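Local structure of ketol-acid reductoisomerase (uncultured archaeon GZfos26G2, 4XDY) at residues Thr18-Tyr24 and Ile40-Glu46; Ala32-Lys36 and Asp64-Val68; Gly78-Leu84 and Lys106-Ser111. The protein catalyses the magnesium-dependent methyl migration and NADH-dependent reduction of (S)-2-acetolactate to (R)-2,3-dihydroxy-isovalerate in branched-chain amino acid biosynthesis. One frame throughout, in Å; residues are numbered along the deposited sequence.

Interaction 1 (Thr18-Tyr24 and Ile40-Glu46); sequences TIAVMGY and INVVIGE. With NAI (1,4-dihydronicotinamide adenine dinucleotide), chain E.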
# COMPACT_ATOMS: atom_id res chain seq x y z
N THR A 18 -30.37 -8.15 19.41
CA THR A 18 -29.89 -6.78 19.40
C THR A 18 -28.38 -6.79 19.78
O THR A 18 -27.98 -7.42 20.78
CB THR A 18 -30.68 -5.98 20.43
OG1 THR A 18 -32.04 -5.92 19.95
CG2 THR A 18 -30.11 -4.56 20.60
N ILE A 19 -27.63 -6.08 18.98
CA ILE A 19 -26.19 -5.88 19.24
C ILE A 19 -26.00 -4.47 19.80
O ILE A 19 -26.34 -3.45 19.11
CB ILE A 19 -25.36 -5.94 17.93
CG1 ILE A 19 -25.76 -7.09 16.99
CG2 ILE A 19 -23.83 -5.85 18.28
CD1 ILE A 19 -25.62 -8.39 17.62
N ALA A 20 -25.46 -4.41 21.00
CA ALA A 20 -25.04 -3.15 21.63
C ALA A 20 -23.57 -2.92 21.29
O ALA A 20 -22.71 -3.65 21.77
CB ALA A 20 -25.23 -3.21 23.11
N VAL A 21 -23.32 -1.94 20.45
CA VAL A 21 -21.93 -1.58 20.04
C VAL A 21 -21.46 -0.49 20.98
O VAL A 21 -22.01 0.61 20.94
CB VAL A 21 -21.86 -1.16 18.59
CG1 VAL A 21 -20.47 -0.58 18.25
CG2 VAL A 21 -22.20 -2.33 17.66
N MET A 22 -20.48 -0.83 21.83
CA MET A 22 -19.89 0.11 22.76
C MET A 22 -18.69 0.83 22.11
O MET A 22 -17.68 0.22 21.84
CB MET A 22 -19.45 -0.58 24.02
CG MET A 22 -20.46 -1.59 24.63
SD MET A 22 -22.01 -0.72 24.94
CE MET A 22 -22.69 -1.84 26.16
N GLY A 23 -18.78 2.14 21.99
CA GLY A 23 -17.78 2.94 21.27
C GLY A 23 -18.05 3.12 19.83
O GLY A 23 -17.98 2.16 19.08
N TYR A 24 -18.29 4.35 19.37
CA TYR A 24 -18.52 4.61 18.00
C TYR A 24 -17.34 5.30 17.37
O TYR A 24 -17.51 6.38 16.83
CB TYR A 24 -19.80 5.51 17.84
CG TYR A 24 -20.46 5.61 16.51
CD1 TYR A 24 -21.28 4.61 16.02
CD2 TYR A 24 -20.37 6.77 15.75
CE1 TYR A 24 -21.91 4.70 14.81
CE2 TYR A 24 -21.02 6.89 14.52
CZ TYR A 24 -21.84 5.85 14.06
OH TYR A 24 -22.47 5.89 12.85
N ILE A 40 -29.56 -5.77 10.80
CA ILE A 40 -29.46 -6.20 12.22
C ILE A 40 -29.82 -5.05 13.12
O ILE A 40 -29.52 -3.92 12.81
CB ILE A 40 -28.02 -6.76 12.56
CG1 ILE A 40 -27.57 -7.82 11.51
CG2 ILE A 40 -27.90 -7.20 14.03
CD1 ILE A 40 -28.60 -8.87 11.08
N ASN A 41 -30.46 -5.36 14.22
CA ASN A 41 -30.85 -4.36 15.20
C ASN A 41 -29.63 -3.95 16.04
O ASN A 41 -29.07 -4.77 16.77
CB ASN A 41 -31.97 -4.89 16.14
CG ASN A 41 -32.61 -3.77 17.00
OD1 ASN A 41 -32.84 -3.92 18.22
ND2 ASN A 41 -32.93 -2.66 16.36
N VAL A 42 -29.23 -2.67 15.96
CA VAL A 42 -28.06 -2.19 16.72
C VAL A 42 -28.40 -1.04 17.64
O VAL A 42 -29.12 -0.11 17.22
CB VAL A 42 -26.95 -1.68 15.76
CG1 VAL A 42 -25.75 -1.12 16.55
CG2 VAL A 42 -26.53 -2.79 14.81
N VAL A 43 -27.84 -1.04 18.84
CA VAL A 43 -27.87 0.16 19.66
C VAL A 43 -26.45 0.56 20.00
O VAL A 43 -25.58 -0.35 20.03
CB VAL A 43 -28.75 0.02 20.91
CG1 VAL A 43 -30.16 -0.37 20.44
CG2 VAL A 43 -28.21 -0.97 21.90
N ILE A 44 -26.22 1.87 20.04
CA ILE A 44 -24.88 2.42 20.43
C ILE A 44 -24.83 2.72 21.89
O ILE A 44 -25.68 3.46 22.42
CB ILE A 44 -24.50 3.66 19.61
CG1 ILE A 44 -24.64 3.39 18.12
CG2 ILE A 44 -23.08 4.12 19.97
CD1 ILE A 44 -23.79 2.19 17.60
N GLY A 45 -23.83 2.18 22.55
CA GLY A 45 -23.42 2.58 23.90
C GLY A 45 -22.27 3.59 23.76
O GLY A 45 -21.22 3.28 23.20
N GLU A 46 -22.48 4.82 24.26
CA GLU A 46 -21.45 5.85 24.21
C GLU A 46 -21.52 6.72 25.42
O GLU A 46 -22.36 6.47 26.30
CB GLU A 46 -21.53 6.66 22.91
CG GLU A 46 -20.48 6.29 21.87
CD GLU A 46 -19.02 6.67 22.21
OE1 GLU A 46 -18.76 7.16 23.30
OE2 GLU A 46 -18.09 6.33 21.37
PA NAI E . -11.45 4.20 19.24
O1A NAI E . -10.09 4.64 19.79
O2A NAI E . -11.90 4.66 17.92
O5B NAI E . -12.49 4.45 20.45
C5B NAI E . -13.91 4.25 20.24
C4B NAI E . -14.69 5.39 20.97
O4B NAI E . -14.46 5.16 22.36
C3B NAI E . -14.24 6.85 20.73
O3B NAI E . -14.75 7.26 19.46
C2B NAI E . -14.80 7.56 21.94
O2B NAI E . -16.13 7.98 21.64
C1B NAI E . -14.79 6.43 22.99
N9A NAI E . -13.80 6.67 24.03
C8A NAI E . -12.48 7.06 23.76
N7A NAI E . -11.83 7.22 24.90
C5A NAI E . -12.73 6.97 25.90
C6A NAI E . -12.68 7.00 27.35
N6A NAI E . -11.57 7.33 28.01
N1A NAI E . -13.78 6.63 28.06
C2A NAI E . -14.93 6.32 27.44
N3A NAI E . -15.08 6.26 26.12
C4A NAI E . -14.01 6.59 25.31
O3 NAI E . -11.43 2.51 19.25
PN NAI E . -10.97 1.61 17.92
O1N NAI E . -9.61 2.06 17.44
O2N NAI E . -12.11 1.65 17.00
O5D NAI E . -10.72 0.27 18.72
C5D NAI E . -11.87 -0.53 19.14
C4D NAI E . -11.48 -2.04 19.32
O4D NAI E . -11.27 -2.50 17.97
C3D NAI E . -10.16 -2.31 20.03
O3D NAI E . -10.25 -3.53 20.77
C2D NAI E . -9.10 -2.44 18.92
O2D NAI E . -7.92 -3.17 19.24
C1D NAI E . -9.94 -3.12 17.85
N1N NAI E . -9.54 -2.99 16.44
C2N NAI E . -9.39 -1.75 15.93
C3N NAI E . -9.05 -1.58 14.63
C7N NAI E . -9.01 -0.25 14.09
O7N NAI E . -8.85 0.83 14.73
N7N NAI E . -9.39 -0.19 12.84
C4N NAI E . -8.87 -2.75 13.80
C5N NAI E . -9.26 -4.01 14.36
C6N NAI E . -9.55 -4.08 15.68
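Glu46 OE2 is gripped twice: the backbone N of Tyr24 donates to it at 2.8 Å. Hydroxyl O2B of the NADH adenosine ribose donates to Glu46 OE2 at 2.6 Å. The Tyr24 N-H points almost straight at OE2 (169°) but meets it on the anti side of the carboxylate. A bend at chi2 (-69°) turns the carboxylate back across the end of strand 18-22 to this spot. The strands run parallel; Ile19 N bonds to Asn41 O and Ile19 O takes Val43 N, Val21 likewise pairs with Val43 O and Gly45 N, and Gly23 N to Gly45 O (3.0 Å) ends the series. There Met22 SD lies 3.7 Å from Gly45 CA, where a CB on Gly45 would clash with the sulfur. On the other face, CD1 of Ile44 meets both CB of Val21 and, at 3.8 Å, CD1 of the Tyr24 ring. At the far end Thr18 OG1 donates in the carbonyl plane to a lone pair of Asn41 OD1 (2.8 Å), the two side chains lying alongside each other. With a glutamine at Glu46, the ribose hydroxyl would probably lose its charged acceptor and be held less firmly. A carboxylate accepting from the 2'-hydroxyl is consistent with the preference for NADH, since its charge would be expected to repel the 2'-phosphate of NADPH.

Interaction 2 (Ala32-Lys36 and Asp64-Val68); sequences ANCLK and DGFEV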
# COMPACT_ATOMS: atom_id res chain seq x y z
N ALA A 32 -21.06 -0.97 13.31
CA ALA A 32 -22.46 -0.58 13.50
C ALA A 32 -23.23 -0.31 12.20
O ALA A 32 -24.38 -0.76 12.04
CB ALA A 32 -22.56 0.58 14.49
N ASN A 33 -22.62 0.41 11.27
CA ASN A 33 -23.27 0.72 10.05
C ASN A 33 -23.36 -0.44 9.11
O ASN A 33 -24.34 -0.56 8.39
CB ASN A 33 -22.61 1.90 9.38
CG ASN A 33 -23.04 3.22 10.03
OD1 ASN A 33 -24.16 3.68 9.79
ND2 ASN A 33 -22.21 3.78 10.94
N CYS A 34 -22.37 -1.35 9.11
CA CYS A 34 -22.49 -2.53 8.26
C CYS A 34 -23.61 -3.45 8.80
O CYS A 34 -24.37 -4.02 8.00
CB CYS A 34 -21.13 -3.28 8.14
SG CYS A 34 -19.88 -2.27 7.29
N LEU A 35 -23.65 -3.60 10.11
CA LEU A 35 -24.66 -4.41 10.76
C LEU A 35 -26.07 -3.82 10.49
O LEU A 35 -26.99 -4.54 10.08
CB LEU A 35 -24.44 -4.52 12.23
CG LEU A 35 -23.29 -5.46 12.68
CD1 LEU A 35 -22.95 -5.19 14.16
CD2 LEU A 35 -23.62 -6.92 12.50
N LYS A 36 -26.19 -2.52 10.69
CA LYS A 36 -27.50 -1.85 10.44
C LYS A 36 -27.94 -1.97 8.96
O LYS A 36 -29.08 -2.34 8.67
CB LYS A 36 -27.48 -0.43 10.95
CG LYS A 36 -28.85 0.25 10.66
CD LYS A 36 -29.06 1.58 11.36
CE LYS A 36 -28.30 2.76 10.75
NZ LYS A 36 -28.66 3.25 9.38
N ASP A 64 -26.15 9.75 12.61
CA ASP A 64 -26.13 8.66 11.64
C ASP A 64 -27.37 7.77 11.81
O ASP A 64 -27.51 6.73 11.13
CB ASP A 64 -24.80 7.85 11.83
CG ASP A 64 -23.58 8.62 11.40
OD1 ASP A 64 -23.76 9.63 10.66
OD2 ASP A 64 -22.42 8.24 11.74
N GLY A 65 -28.25 8.15 12.75
CA GLY A 65 -29.55 7.56 12.87
C GLY A 65 -29.64 6.40 13.83
O GLY A 65 -30.55 5.65 13.75
N PHE A 66 -28.69 6.26 14.76
CA PHE A 66 -28.77 5.21 15.76
C PHE A 66 -29.48 5.62 17.01
O PHE A 66 -29.44 6.76 17.38
CB PHE A 66 -27.32 4.80 16.13
CG PHE A 66 -26.65 4.05 15.07
CD1 PHE A 66 -26.78 2.67 15.01
CD2 PHE A 66 -25.95 4.70 14.11
CE1 PHE A 66 -26.20 1.95 13.96
CE2 PHE A 66 -25.37 4.00 13.06
CZ PHE A 66 -25.47 2.63 13.00
N GLU A 67 -30.05 4.65 17.71
CA GLU A 67 -30.33 4.84 19.11
C GLU A 67 -29.03 4.85 19.93
O GLU A 67 -28.27 3.88 19.88
CB GLU A 67 -31.29 3.78 19.62
CG GLU A 67 -31.44 3.81 21.12
CD GLU A 67 -32.51 2.87 21.68
OE1 GLU A 67 -32.86 1.86 21.02
OE2 GLU A 67 -32.98 3.15 22.80
N VAL A 68 -28.83 5.89 20.73
CA VAL A 68 -27.59 6.13 21.42
C VAL A 68 -27.88 6.26 22.90
O VAL A 68 -28.67 7.11 23.32
CB VAL A 68 -26.84 7.36 20.82
CG1 VAL A 68 -25.48 7.58 21.47
CG2 VAL A 68 -26.75 7.24 19.32
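The ring of Phe66 enters between three side chains of helix 26-37, with CZ leading. Lys36 lies over one face: its CG is anti to the backbone N (chi1 179°), and bends at chi3 and chi4 fold the end of the chain back over the ring. Lys36 CE thereby sits 4.0 Å from the centroid of the Phe66 ring, a CH-pi contact, and 3.6 Å from Phe66 CZ. The ammonium Lys36 NZ is farther, 5.3 Å from the Phe66 centroid, at most a weak cation-pi attraction. Asn33 takes the ring edge, its OD1 near the ring plane and 3.5 Å from Phe66 CE2, with its amide turned nearly perpendicular to the ring (84°). The other end of that amide is held elsewhere, ND2 bonding to Asp29 O and to the hydroxyl of Tyr24. Ala32 adds CB at 3.9 Å from Phe66 CZ, and its carbonyl O, already accepting from Lys36 N, also lies at the ring edge. Phe66 reaches the helix with CG anti to its own carbonyl carbon (chi1 -72°). Just before it, Gly65 ends helix 56-63 with positive phi in a Schellman motif, a turn that brings the chain round to strand 67-70. Helix 26-37, which follows strand 18-22 in the Rossmann domain, is thus joined through Phe66 to the turn leading into strand 67-70 of the same sheet.

Interaction 3 (Gly78-Leu84 and Lys106-Ser111); sequences GDVVHIL and KALCFS. With NAI (1,4-dihydronicotinamide adenine dinucleotide), chain E.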
# COMPACT_ATOMS: atom_id res chain seq x y z
N GLY A 78 -28.57 -4.94 25.04
CA GLY A 78 -27.97 -5.79 24.03
C GLY A 78 -28.01 -7.27 24.43
O GLY A 78 -27.67 -7.62 25.54
N ASP A 79 -28.32 -8.10 23.45
CA ASP A 79 -28.10 -9.54 23.59
C ASP A 79 -26.61 -9.86 23.38
O ASP A 79 -26.09 -10.82 23.95
CB ASP A 79 -28.91 -10.26 22.53
CG ASP A 79 -30.41 -10.02 22.70
OD1 ASP A 79 -30.85 -10.27 23.81
OD2 ASP A 79 -31.07 -9.46 21.79
N VAL A 80 -25.98 -9.07 22.49
CA VAL A 80 -24.53 -9.09 22.27
C VAL A 80 -24.00 -7.74 22.72
O VAL A 80 -24.50 -6.73 22.29
CB VAL A 80 -24.15 -9.36 20.79
CG1 VAL A 80 -22.62 -9.43 20.66
CG2 VAL A 80 -24.74 -10.68 20.34
N VAL A 81 -23.03 -7.76 23.63
CA VAL A 81 -22.42 -6.52 24.12
C VAL A 81 -21.01 -6.47 23.51
O VAL A 81 -20.16 -7.25 23.89
CB VAL A 81 -22.35 -6.50 25.63
CG1 VAL A 81 -21.60 -5.26 26.14
CG2 VAL A 81 -23.76 -6.49 26.24
N HIS A 82 -20.87 -5.64 22.48
CA HIS A 82 -19.71 -5.73 21.61
C HIS A 82 -18.82 -4.51 21.90
O HIS A 82 -19.21 -3.37 21.59
CB HIS A 82 -20.19 -5.72 20.19
CG HIS A 82 -19.12 -5.87 19.16
ND1 HIS A 82 -17.90 -6.43 19.43
CD2 HIS A 82 -19.11 -5.60 17.84
CE1 HIS A 82 -17.18 -6.48 18.33
NE2 HIS A 82 -17.87 -5.97 17.35
N ILE A 83 -17.67 -4.80 22.50
CA ILE A 83 -16.78 -3.77 23.10
C ILE A 83 -15.85 -3.27 22.00
O ILE A 83 -14.93 -3.98 21.62
CB ILE A 83 -16.09 -4.30 24.34
CG1 ILE A 83 -17.14 -4.56 25.44
CG2 ILE A 83 -15.12 -3.25 24.90
CD1 ILE A 83 -16.62 -5.24 26.65
N LEU A 84 -16.15 -2.06 21.51
CA LEU A 84 -15.31 -1.39 20.49
C LEU A 84 -14.79 -0.03 21.02
O LEU A 84 -14.65 0.91 20.28
CB LEU A 84 -16.01 -1.31 19.16
CG LEU A 84 -16.33 -2.63 18.46
CD1 LEU A 84 -17.13 -2.46 17.18
CD2 LEU A 84 -15.06 -3.44 18.20
N LYS A 106 -26.24 -13.66 27.77
CA LYS A 106 -25.71 -12.64 26.85
C LYS A 106 -24.35 -13.13 26.30
O LYS A 106 -23.68 -14.03 26.89
CB LYS A 106 -25.50 -11.31 27.60
CG LYS A 106 -26.76 -10.38 27.71
CD LYS A 106 -26.43 -9.15 28.54
CE LYS A 106 -27.65 -8.44 29.14
NZ LYS A 106 -28.53 -7.89 28.09
N ALA A 107 -23.93 -12.49 25.20
CA ALA A 107 -22.58 -12.72 24.65
C ALA A 107 -21.79 -11.40 24.79
O ALA A 107 -22.31 -10.32 24.48
CB ALA A 107 -22.67 -13.12 23.20
N LEU A 108 -20.61 -11.51 25.36
CA LEU A 108 -19.59 -10.41 25.38
C LEU A 108 -18.66 -10.63 24.22
O LEU A 108 -18.00 -11.68 24.11
CB LEU A 108 -18.87 -10.53 26.69
CG LEU A 108 -17.95 -9.33 27.11
CD1 LEU A 108 -18.74 -8.05 27.35
CD2 LEU A 108 -17.08 -9.70 28.30
N CYS A 109 -18.55 -9.62 23.37
CA CYS A 109 -17.81 -9.73 22.13
C CYS A 109 -16.74 -8.60 22.08
O CYS A 109 -16.90 -7.54 22.72
CB CYS A 109 -18.75 -9.63 20.98
SG CYS A 109 -18.17 -9.99 19.33
N PHE A 110 -15.69 -8.88 21.34
CA PHE A 110 -14.50 -7.98 21.19
C PHE A 110 -14.11 -8.04 19.73
O PHE A 110 -14.47 -9.01 19.00
CB PHE A 110 -13.34 -8.44 21.99
CG PHE A 110 -13.56 -8.41 23.48
CD1 PHE A 110 -14.21 -9.48 24.12
CD2 PHE A 110 -13.21 -7.32 24.21
CE1 PHE A 110 -14.40 -9.46 25.49
CE2 PHE A 110 -13.40 -7.28 25.58
CZ PHE A 110 -13.98 -8.35 26.23
N SER A 111 -13.29 -7.08 19.28
CA SER A 111 -12.66 -7.19 17.98
C SER A 111 -11.15 -7.27 18.05
O SER A 111 -10.50 -7.23 17.02
CB SER A 111 -13.08 -6.13 17.01
OG SER A 111 -14.43 -6.32 16.56
PA NAI E . -11.45 4.20 19.24
O1A NAI E . -10.09 4.64 19.79
O2A NAI E . -11.90 4.66 17.92
O5B NAI E . -12.49 4.45 20.45
C5B NAI E . -13.91 4.25 20.24
C4B NAI E . -14.69 5.39 20.97
O4B NAI E . -14.46 5.16 22.36
C3B NAI E . -14.24 6.85 20.73
O3B NAI E . -14.75 7.26 19.46
C2B NAI E . -14.80 7.56 21.94
O2B NAI E . -16.13 7.98 21.64
C1B NAI E . -14.79 6.43 22.99
N9A NAI E . -13.80 6.67 24.03
C8A NAI E . -12.48 7.06 23.76
N7A NAI E . -11.83 7.22 24.90
C5A NAI E . -12.73 6.97 25.90
C6A NAI E . -12.68 7.00 27.35
N6A NAI E . -11.57 7.33 28.01
N1A NAI E . -13.78 6.63 28.06
C2A NAI E . -14.93 6.32 27.44
N3A NAI E . -15.08 6.26 26.12
C4A NAI E . -14.01 6.59 25.31
O3 NAI E . -11.43 2.51 19.25
PN NAI E . -10.97 1.61 17.92
O1N NAI E . -9.61 2.06 17.44
O2N NAI E . -12.11 1.65 17.00
O5D NAI E . -10.72 0.27 18.72
C5D NAI E . -11.87 -0.53 19.14
C4D NAI E . -11.48 -2.04 19.32
O4D NAI E . -11.27 -2.50 17.97
C3D NAI E . -10.16 -2.31 20.03
O3D NAI E . -10.25 -3.53 20.77
C2D NAI E . -9.10 -2.44 18.92
O2D NAI E . -7.92 -3.17 19.24
C1D NAI E . -9.94 -3.12 17.85
N1N NAI E . -9.54 -2.99 16.44
C2N NAI E . -9.39 -1.75 15.93
C3N NAI E . -9.05 -1.58 14.63
C7N NAI E . -9.01 -0.25 14.09
O7N NAI E . -8.85 0.83 14.73
N7N NAI E . -9.39 -0.19 12.84
C4N NAI E . -8.87 -2.75 13.80
C5N NAI E . -9.26 -4.01 14.36
C6N NAI E . -9.55 -4.08 15.68
O HOH W 1 -12.44 -5.13 21.11
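Lys106 NZ bonds to Gly78 O at 2.7 Å, approaching from above the carbonyl plane; chi4 (-64°) bends its chain toward that oxygen. Beyond this, the parallel strands join through Ala107 N to Asp79 O, Val81 to Ala107 and Cys109, and Ile83 N to Cys109 O, the last bond nearly straight (177°). On one face Ile83 CD1 meets Leu108 CD1 at 3.6 Å and touches the Phe110 ring obliquely at CE2. On the other, Cys109 SG lies 3.6 Å from His82 ND1, oblique to the imidazole, and Leu84 CG sits 3.8 Å above the centre of that ring. Ser111 OG comes in at the imidazole edge, 3.3 Å from His82 CE1, and has its own partners in Val132 O and Gln31 OE1. Past the last direct backbone bond, one water bridges the two segments: it donates to Ile83 O (2.8 Å), accepts from Ser111 N and bonds to O3D of the nicotinamide ribose, linking Ile83 at the end of its strand, and Ser111 just past the other, to NADH. Leu84 O and Ser111 O also border the cofactor. Outward, Ile83 and Phe110 pack on Gln90 of helix 90-98, the crossover of this beta-alpha-beta unit, while Val80, His82 and Cys109 meet Met172 of helix 165-175; strands 18-22 and 128-134 flank the pair in the sheet.

In the fold
All three contacts belong to one Rossmann sheet and its covering helices. Interactions 1 and 3 are joined where strands 18-22 and 80-83 pair: Thr18 O is probably hydrogen-bonded to Asp79 N (2.8 Å), and Met22 O probably to Leu84 N (2.8 Å), just past strand 80-83. Both end at NADH, interaction 1 at its adenosine ribose and interaction 3 at its nicotinamide ribose. Interaction 2 meets interaction 1 at the Tyr24 hydroxyl OH, probably hydrogen-bonded to Asp64 OD2 at 2.6 Å and Asn33 ND2 at 2.9 Å. Its centre is about 7 Å from that of interaction 1 and about 15 Å from that of interaction 3. The side chain of Ser111 is about 9 Å from a magnesium ion.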